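Local atomic coordinates of TBC1 domain family member 22A (PDB entry 2QFZ), a protein that may act as a GTPase-activating protein for Rab-family GTPases through its TBC domain, forms homodimers and binds 14-3-3 proteins. Residues V231-F245 / I296-Q310. Residues are numbered along the deposited sequence; the frame is centred on the assembly and turned at random.
Sequences VHRHLDQHEVRYLQF and ILEEKDFQELLLFLQ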
loop_
_atom_site.group_PDB
_atom_site.type_symbol
_atom_site.label_atom_id
_atom_site.label_comp_id
_atom_site.label_asym_id
_atom_site.label_seq_id
_atom_site.Cartn_x
_atom_site.Cartn_y
_atom_site.Cartn_z
ATOM N N VAL A 231 16.928 5.570 -20.899
ATOM C CA VAL A 231 16.795 4.478 -19.908
ATOM C C VAL A 231 16.158 3.210 -20.557
ATOM O O VAL A 231 16.672 2.122 -20.426
ATOM C CB VAL A 231 16.012 4.946 -18.652
ATOM C CG1 VAL A 231 15.629 3.760 -17.774
ATOM C CG2 VAL A 231 16.838 5.992 -17.861
ATOM N N HIS A 232 15.060 3.380 -21.295
ATOM C CA HIS A 232 14.407 2.275 -22.031
ATOM C C HIS A 232 15.318 1.387 -22.917
ATOM O O HIS A 232 15.218 0.153 -22.869
ATOM C CB HIS A 232 13.262 2.832 -22.879
ATOM C CG HIS A 232 12.516 1.781 -23.631
ATOM N ND1 HIS A 232 11.788 0.799 -23.002
ATOM C CD2 HIS A 232 12.386 1.559 -24.957
ATOM C CE1 HIS A 232 11.237 0.014 -23.914
ATOM N NE2 HIS A 232 11.580 0.457 -25.111
ATOM N N ARG A 233 16.208 2.028 -23.690
ATOM C CA ARG A 233 17.134 1.363 -24.589
ATOM C C ARG A 233 18.329 0.757 -23.894
ATOM O O ARG A 233 18.810 -0.299 -24.303
ATOM C CB ARG A 233 17.621 2.323 -25.683
ATOM C CG ARG A 233 16.514 2.883 -26.514
ATOM C CD ARG A 233 17.013 3.594 -27.744
ATOM N NE ARG A 233 15.881 3.993 -28.565
ATOM C CZ ARG A 233 15.962 4.593 -29.755
ATOM N NH1 ARG A 233 17.145 4.883 -30.295
ATOM N NH2 ARG A 233 14.833 4.904 -30.409
ATOM N N HIS A 234 18.818 1.411 -22.851
ATOM C CA HIS A 234 19.853 0.831 -22.041
ATOM C C HIS A 234 19.364 -0.503 -21.397
ATOM O O HIS A 234 20.111 -1.507 -21.349
ATOM C CB HIS A 234 20.298 1.870 -20.997
ATOM C CG HIS A 234 21.411 1.425 -20.108
ATOM N ND1 HIS A 234 22.745 1.563 -20.445
ATOM C CD2 HIS A 234 21.389 0.866 -18.876
ATOM C CE1 HIS A 234 23.491 1.101 -19.460
ATOM N NE2 HIS A 234 22.693 0.662 -18.500
ATOM N N LEU A 235 18.119 -0.544 -20.924
ATOM C CA LEU A 235 17.599 -1.812 -20.325
ATOM C C LEU A 235 17.600 -2.888 -21.412
ATOM O O LEU A 235 18.035 -4.002 -21.173
ATOM C CB LEU A 235 16.208 -1.640 -19.709
ATOM C CG LEU A 235 16.167 -0.731 -18.485
ATOM C CD1 LEU A 235 14.752 -0.487 -18.052
ATOM C CD2 LEU A 235 16.970 -1.261 -17.339
ATOM N N ASP A 236 17.127 -2.535 -22.601
ATOM C CA ASP A 236 17.098 -3.450 -23.770
ATOM C C ASP A 236 18.487 -3.874 -24.186
ATOM O O ASP A 236 18.758 -5.058 -24.390
ATOM C CB ASP A 236 16.410 -2.744 -24.956
ATOM C CG ASP A 236 16.218 -3.661 -26.201
ATOM O OD1 ASP A 236 15.651 -4.756 -26.076
ATOM O OD2 ASP A 236 16.605 -3.250 -27.334
ATOM N N GLN A 237 19.375 -2.893 -24.311
ATOM C CA GLN A 237 20.794 -3.144 -24.640
ATOM C C GLN A 237 21.407 -4.183 -23.681
ATOM O O GLN A 237 22.163 -5.037 -24.079
ATOM C CB GLN A 237 21.554 -1.796 -24.613
ATOM C CG GLN A 237 22.989 -1.812 -25.161
ATOM C CD GLN A 237 23.066 -2.287 -26.624
ATOM O OE1 GLN A 237 22.203 -1.967 -27.451
ATOM N NE2 GLN A 237 24.093 -3.061 -26.932
ATOM N N HIS A 238 21.073 -4.121 -22.406
ATOM C CA HIS A 238 21.692 -5.032 -21.420
ATOM C C HIS A 238 20.784 -6.191 -20.983
ATOM O O HIS A 238 20.999 -6.782 -19.942
ATOM C CB HIS A 238 22.194 -4.199 -20.237
ATOM C CG HIS A 238 23.242 -3.222 -20.640
ATOM N ND1 HIS A 238 22.938 -1.974 -21.150
ATOM C CD2 HIS A 238 24.591 -3.353 -20.734
ATOM C CE1 HIS A 238 24.060 -1.371 -21.509
ATOM N NE2 HIS A 238 25.075 -2.185 -21.269
ATOM N N GLU A 239 19.783 -6.510 -21.812
ATOM C CA GLU A 239 18.918 -7.671 -21.645
ATOM C C GLU A 239 18.154 -7.672 -20.327
ATOM O O GLU A 239 17.880 -8.728 -19.799
ATOM C CB GLU A 239 19.740 -8.982 -21.750
ATOM C CG GLU A 239 20.591 -9.116 -23.034
ATOM C CD GLU A 239 19.788 -9.557 -24.241
ATOM O OE1 GLU A 239 18.555 -9.729 -24.107
ATOM O OE2 GLU A 239 20.390 -9.744 -25.324
ATOM N N VAL A 240 17.816 -6.511 -19.778
ATOM C CA VAL A 240 16.910 -6.493 -18.624
ATOM C C VAL A 240 15.501 -6.213 -19.118
ATOM O O VAL A 240 15.274 -5.193 -19.777
ATOM C CB VAL A 240 17.325 -5.450 -17.524
ATOM C CG1 VAL A 240 16.325 -5.520 -16.339
ATOM C CG2 VAL A 240 18.765 -5.707 -17.042
ATOM N N ARG A 241 14.573 -7.134 -18.812
ATOM C CA ARG A 241 13.152 -7.000 -19.134
ATOM C C ARG A 241 12.430 -6.315 -17.979
ATOM O O ARG A 241 12.735 -6.581 -16.831
ATOM C CB ARG A 241 12.504 -8.380 -19.335
ATOM C CG ARG A 241 12.988 -9.130 -20.561
ATOM C CD ARG A 241 12.244 -10.410 -20.735
ATOM N NE ARG A 241 12.695 -11.448 -19.789
ATOM C CZ ARG A 241 11.946 -12.006 -18.858
ATOM N NH1 ARG A 241 10.672 -11.644 -18.676
ATOM N NH2 ARG A 241 12.475 -12.928 -18.092
ATOM N N TYR A 242 11.438 -5.472 -18.253
ATOM C CA TYR A 242 10.775 -4.794 -17.128
ATOM C C TYR A 242 10.190 -5.775 -16.101
ATOM O O TYR A 242 10.230 -5.514 -14.925
ATOM C CB TYR A 242 9.717 -3.792 -17.597
ATOM C CG TYR A 242 10.270 -2.554 -18.253
ATOM C CD1 TYR A 242 10.797 -2.601 -19.551
ATOM C CD2 TYR A 242 10.184 -1.321 -17.620
ATOM C CE1 TYR A 242 11.266 -1.463 -20.165
ATOM C CE2 TYR A 242 10.649 -0.163 -18.226
ATOM C CZ TYR A 242 11.188 -0.236 -19.496
ATOM O OH TYR A 242 11.650 0.911 -20.102
ATOM N N LEU A 243 9.720 -6.929 -16.550
ATOM C CA LEU A 243 9.053 -7.893 -15.680
ATOM C C LEU A 243 9.963 -8.451 -14.626
ATOM O O LEU A 243 9.493 -8.812 -13.527
ATOM C CB LEU A 243 8.483 -9.043 -16.504
ATOM C CG LEU A 243 7.424 -9.964 -15.906
ATOM C CD1 LEU A 243 6.153 -9.205 -15.540
ATOM C CD2 LEU A 243 7.111 -11.048 -16.947
ATOM N N GLN A 244 11.274 -8.482 -14.906
ATOM C CA GLN A 244 12.236 -9.038 -13.949
ATOM C C GLN A 244 12.397 -8.229 -12.672
ATOM O O GLN A 244 12.803 -8.773 -11.656
ATOM C CB GLN A 244 13.600 -9.250 -14.607
ATOM C CG GLN A 244 13.552 -10.225 -15.792
ATOM C CD GLN A 244 14.901 -10.391 -16.476
ATOM O OE1 GLN A 244 15.307 -9.549 -17.263
ATOM N NE2 GLN A 244 15.586 -11.497 -16.186
ATOM N N PHE A 245 12.121 -6.932 -12.727
ATOM C CA PHE A 245 12.224 -6.068 -11.540
ATOM C C PHE A 245 10.890 -5.441 -11.167
ATOM O O PHE A 245 10.586 -5.311 -9.997
ATOM C CB PHE A 245 13.355 -4.995 -11.681
ATOM C CG PHE A 245 13.113 -3.974 -12.772
ATOM C CD1 PHE A 245 12.365 -2.838 -12.547
ATOM C CD2 PHE A 245 13.615 -4.171 -14.023
ATOM C CE1 PHE A 245 12.132 -1.928 -13.568
ATOM C CE2 PHE A 245 13.383 -3.271 -15.039
ATOM C CZ PHE A 245 12.649 -2.151 -14.816
ATOM N N ILE A 296 21.711 3.796 -13.475
ATOM C CA ILE A 296 21.274 2.815 -14.483
ATOM C C ILE A 296 22.141 2.872 -15.745
ATOM O O ILE A 296 22.671 1.878 -16.187
ATOM C CB ILE A 296 19.766 3.030 -14.912
ATOM C CG1 ILE A 296 18.804 2.599 -13.813
ATOM C CG2 ILE A 296 19.412 2.261 -16.217
ATOM C CD1 ILE A 296 17.337 3.066 -14.050
ATOM N N LEU A 297 22.243 4.050 -16.323
ATOM C CA LEU A 297 23.010 4.290 -17.531
ATOM C C LEU A 297 24.552 4.090 -17.410
ATOM O O LEU A 297 25.219 3.852 -18.420
ATOM C CB LEU A 297 22.705 5.693 -18.026
ATOM C CG LEU A 297 21.255 5.903 -18.521
ATOM C CD1 LEU A 297 20.898 7.424 -18.590
ATOM C CD2 LEU A 297 21.057 5.255 -19.854
ATOM N N GLU A 298 25.082 4.160 -16.185
ATOM C CA GLU A 298 26.482 3.885 -15.901
ATOM C C GLU A 298 26.735 2.396 -15.694
ATOM O O GLU A 298 27.884 1.933 -15.809
ATOM C CB GLU A 298 26.909 4.606 -14.622
ATOM N N GLU A 299 25.673 1.647 -15.368
ATOM C CA GLU A 299 25.778 0.216 -15.148
ATOM C C GLU A 299 25.692 -0.552 -16.466
ATOM O O GLU A 299 24.698 -0.460 -17.175
ATOM C CB GLU A 299 24.676 -0.248 -14.182
ATOM C CG GLU A 299 24.789 -1.672 -13.783
ATOM C CD GLU A 299 26.117 -1.981 -13.163
ATOM O OE1 GLU A 299 26.298 -1.655 -11.964
ATOM O OE2 GLU A 299 26.985 -2.551 -13.868
ATOM N N LYS A 300 26.735 -1.319 -16.771
ATOM C CA LYS A 300 26.834 -2.074 -18.025
ATOM C C LYS A 300 26.956 -3.583 -17.867
ATOM O O LYS A 300 26.983 -4.286 -18.860
ATOM C CB LYS A 300 28.028 -1.553 -18.838
ATOM C CG LYS A 300 27.838 -0.127 -19.235
ATOM C CD LYS A 300 29.102 0.527 -19.727
ATOM C CE LYS A 300 28.751 1.872 -20.376
ATOM N NZ LYS A 300 27.602 2.530 -19.674
ATOM N N ASP A 301 27.030 -4.092 -16.638
ATOM C CA ASP A 301 26.915 -5.536 -16.401
ATOM C C ASP A 301 25.425 -5.893 -16.214
ATOM O O ASP A 301 24.764 -5.255 -15.417
ATOM C CB ASP A 301 27.725 -5.891 -15.158
ATOM C CG ASP A 301 27.704 -7.367 -14.851
ATOM O OD1 ASP A 301 28.249 -8.159 -15.656
ATOM O OD2 ASP A 301 27.138 -7.734 -13.798
ATOM N N PHE A 302 24.898 -6.901 -16.947
ATOM C CA PHE A 302 23.487 -7.342 -16.787
ATOM C C PHE A 302 23.139 -7.750 -15.352
ATOM O O PHE A 302 22.081 -7.377 -14.846
ATOM C CB PHE A 302 23.106 -8.516 -17.728
ATOM C CG PHE A 302 21.814 -9.236 -17.307
ATOM C CD1 PHE A 302 20.555 -8.701 -17.612
ATOM C CD2 PHE A 302 21.863 -10.419 -16.559
ATOM C CE1 PHE A 302 19.372 -9.342 -17.192
ATOM C CE2 PHE A 302 20.683 -11.070 -16.139
ATOM C CZ PHE A 302 19.439 -10.536 -16.458
ATOM N N GLN A 303 24.005 -8.555 -14.729
ATOM C CA GLN A 303 23.742 -9.119 -13.380
ATOM C C GLN A 303 23.634 -8.027 -12.304
ATOM O O GLN A 303 22.741 -8.050 -11.460
ATOM C CB GLN A 303 24.855 -10.119 -13.005
ATOM C CG GLN A 303 24.631 -10.919 -11.705
ATOM C CD GLN A 303 25.936 -11.579 -11.169
ATOM O OE1 GLN A 303 27.013 -11.484 -11.784
ATOM N NE2 GLN A 303 25.824 -12.247 -10.016
ATOM N N GLU A 304 24.570 -7.090 -12.322
ATOM C CA GLU A 304 24.568 -5.981 -11.373
ATOM C C GLU A 304 23.484 -4.968 -11.677
ATOM O O GLU A 304 23.000 -4.331 -10.760
ATOM C CB GLU A 304 25.940 -5.281 -11.346
ATOM C CG GLU A 304 27.045 -6.114 -10.745
ATOM C CD GLU A 304 28.333 -5.318 -10.474
ATOM O OE1 GLU A 304 29.226 -5.840 -9.795
ATOM O OE2 GLU A 304 28.463 -4.173 -10.932
ATOM N N LEU A 305 23.132 -4.795 -12.963
ATOM C CA LEU A 305 22.031 -3.912 -13.366
ATOM C C LEU A 305 20.678 -4.383 -12.798
ATOM O O LEU A 305 19.955 -3.618 -12.154
ATOM C CB LEU A 305 21.921 -3.813 -14.888
ATOM C CG LEU A 305 20.817 -2.882 -15.408
ATOM C CD1 LEU A 305 20.863 -1.503 -14.756
ATOM C CD2 LEU A 305 20.838 -2.767 -16.980
ATOM N N LEU A 306 20.353 -5.637 -13.052
ATOM C CA LEU A 306 19.183 -6.257 -12.440
ATOM C C LEU A 306 19.238 -6.223 -10.875
ATOM O O LEU A 306 18.271 -5.845 -10.259
ATOM C CB LEU A 306 18.973 -7.687 -13.002
ATOM C CG LEU A 306 17.736 -8.449 -12.517
ATOM C CD1 LEU A 306 16.473 -7.549 -12.602
ATOM C CD2 LEU A 306 17.546 -9.704 -13.266
ATOM N N LEU A 307 20.373 -6.556 -10.259
ATOM C CA LEU A 307 20.524 -6.472 -8.784
ATOM C C LEU A 307 20.222 -5.118 -8.206
ATOM O O LEU A 307 19.576 -5.050 -7.182
ATOM C CB LEU A 307 21.914 -6.886 -8.296
ATOM C CG LEU A 307 22.145 -8.402 -8.365
ATOM C CD1 LEU A 307 23.648 -8.662 -8.560
ATOM C CD2 LEU A 307 21.591 -9.160 -7.134
ATOM N N PHE A 308 20.709 -4.070 -8.871
ATOM C CA PHE A 308 20.495 -2.668 -8.506
ATOM C C PHE A 308 18.992 -2.293 -8.581
ATOM O O PHE A 308 18.451 -1.719 -7.657
ATOM C CB PHE A 308 21.318 -1.756 -9.455
ATOM C CG PHE A 308 21.161 -0.295 -9.182
ATOM C CD1 PHE A 308 21.725 0.281 -8.041
ATOM C CD2 PHE A 308 20.464 0.529 -10.067
ATOM C CE1 PHE A 308 21.577 1.638 -7.780
ATOM C CE2 PHE A 308 20.306 1.892 -9.797
ATOM C CZ PHE A 308 20.895 2.442 -8.641
ATOM N N LEU A 309 18.341 -2.634 -9.694
ATOM C CA LEU A 309 16.927 -2.291 -9.916
ATOM C C LEU A 309 16.018 -3.000 -8.893
ATOM O O LEU A 309 14.931 -2.505 -8.561
ATOM C CB LEU A 309 16.504 -2.669 -11.327
ATOM C CG LEU A 309 17.008 -1.797 -12.489
ATOM C CD1 LEU A 309 16.768 -2.438 -13.872
ATOM C CD2 LEU A 309 16.341 -0.446 -12.433
ATOM N N GLN A 310 16.479 -4.163 -8.433
ATOM C CA GLN A 310 15.786 -4.969 -7.443
ATOM C C GLN A 310 16.159 -4.565 -6.038
ATOM O O GLN A 310 15.582 -5.073 -5.107
ATOM C CB GLN A 310 16.122 -6.448 -7.638
ATOM C CG GLN A 310 15.479 -7.093 -8.800
ATOM C CD GLN A 310 15.900 -8.549 -8.996
ATOM O OE1 GLN A 310 16.966 -8.973 -8.546
ATOM N NE2 GLN A 310 15.066 -9.312 -9.702
#
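The imidazole of His234 slots into the turn that links helix 293-298 to helix 302-309, a clear case of a flat side chain fixed on both faces and at its rim. With CG anti to the backbone N (chi1 -178°), the ring leaves helix 229-237 towards this turn. CA of Leu297 sits squarely over one face, 3.8 Å from the ring centroid in a CH-pi contact, while ND1 of His238 lies over the other. At the rim, His234 NE2 gives a weak, bent hydrogen bond to Glu299 O (2.7 Å, 129°). Replacing His234 by an alanine is likely to leave that carbonyl without its histidine donor and to open a gap between Leu297 and His238. The His238 ring is held in turn by ND1, which bonds to His234 O nearly within its own ring plane, and its CD2 atom comes close to Lys300 O. Just beyond, Glu239 takes positive phi as the C-prime residue of a Schellman motif closing helix 229-237. Both helix pairs belong to the all-helical TBC fold, and the axes of segments 231-237 and 302-309 make an angle of 130°. At the start of helix 302-309, Phe302 turns its ring edge to His238 O, with CD1 3.1 Å away. Val240 divides its branches: CG2 reaches CD1 of Phe302 and lies 3.6 Å from CD2 of Leu305, whereas CG1 faces Leu309. CD1 of Leu309 is shared by CD2 of Leu235 (3.7 Å) and by one face of the Phe245 ring, whose opposite face carries Tyr242 O. Helix 276-291 backs this apolar layer through Leu289, and Trp249 meets Phe245 edge-to-face. Past Leu306, whose CD1 lies against Gln244 CB and CD2 against its NE2, the extended side chain of Gln310 sends NE2 to Gln244 O (3.0 Å), the donor tilted from the carbonyl plane.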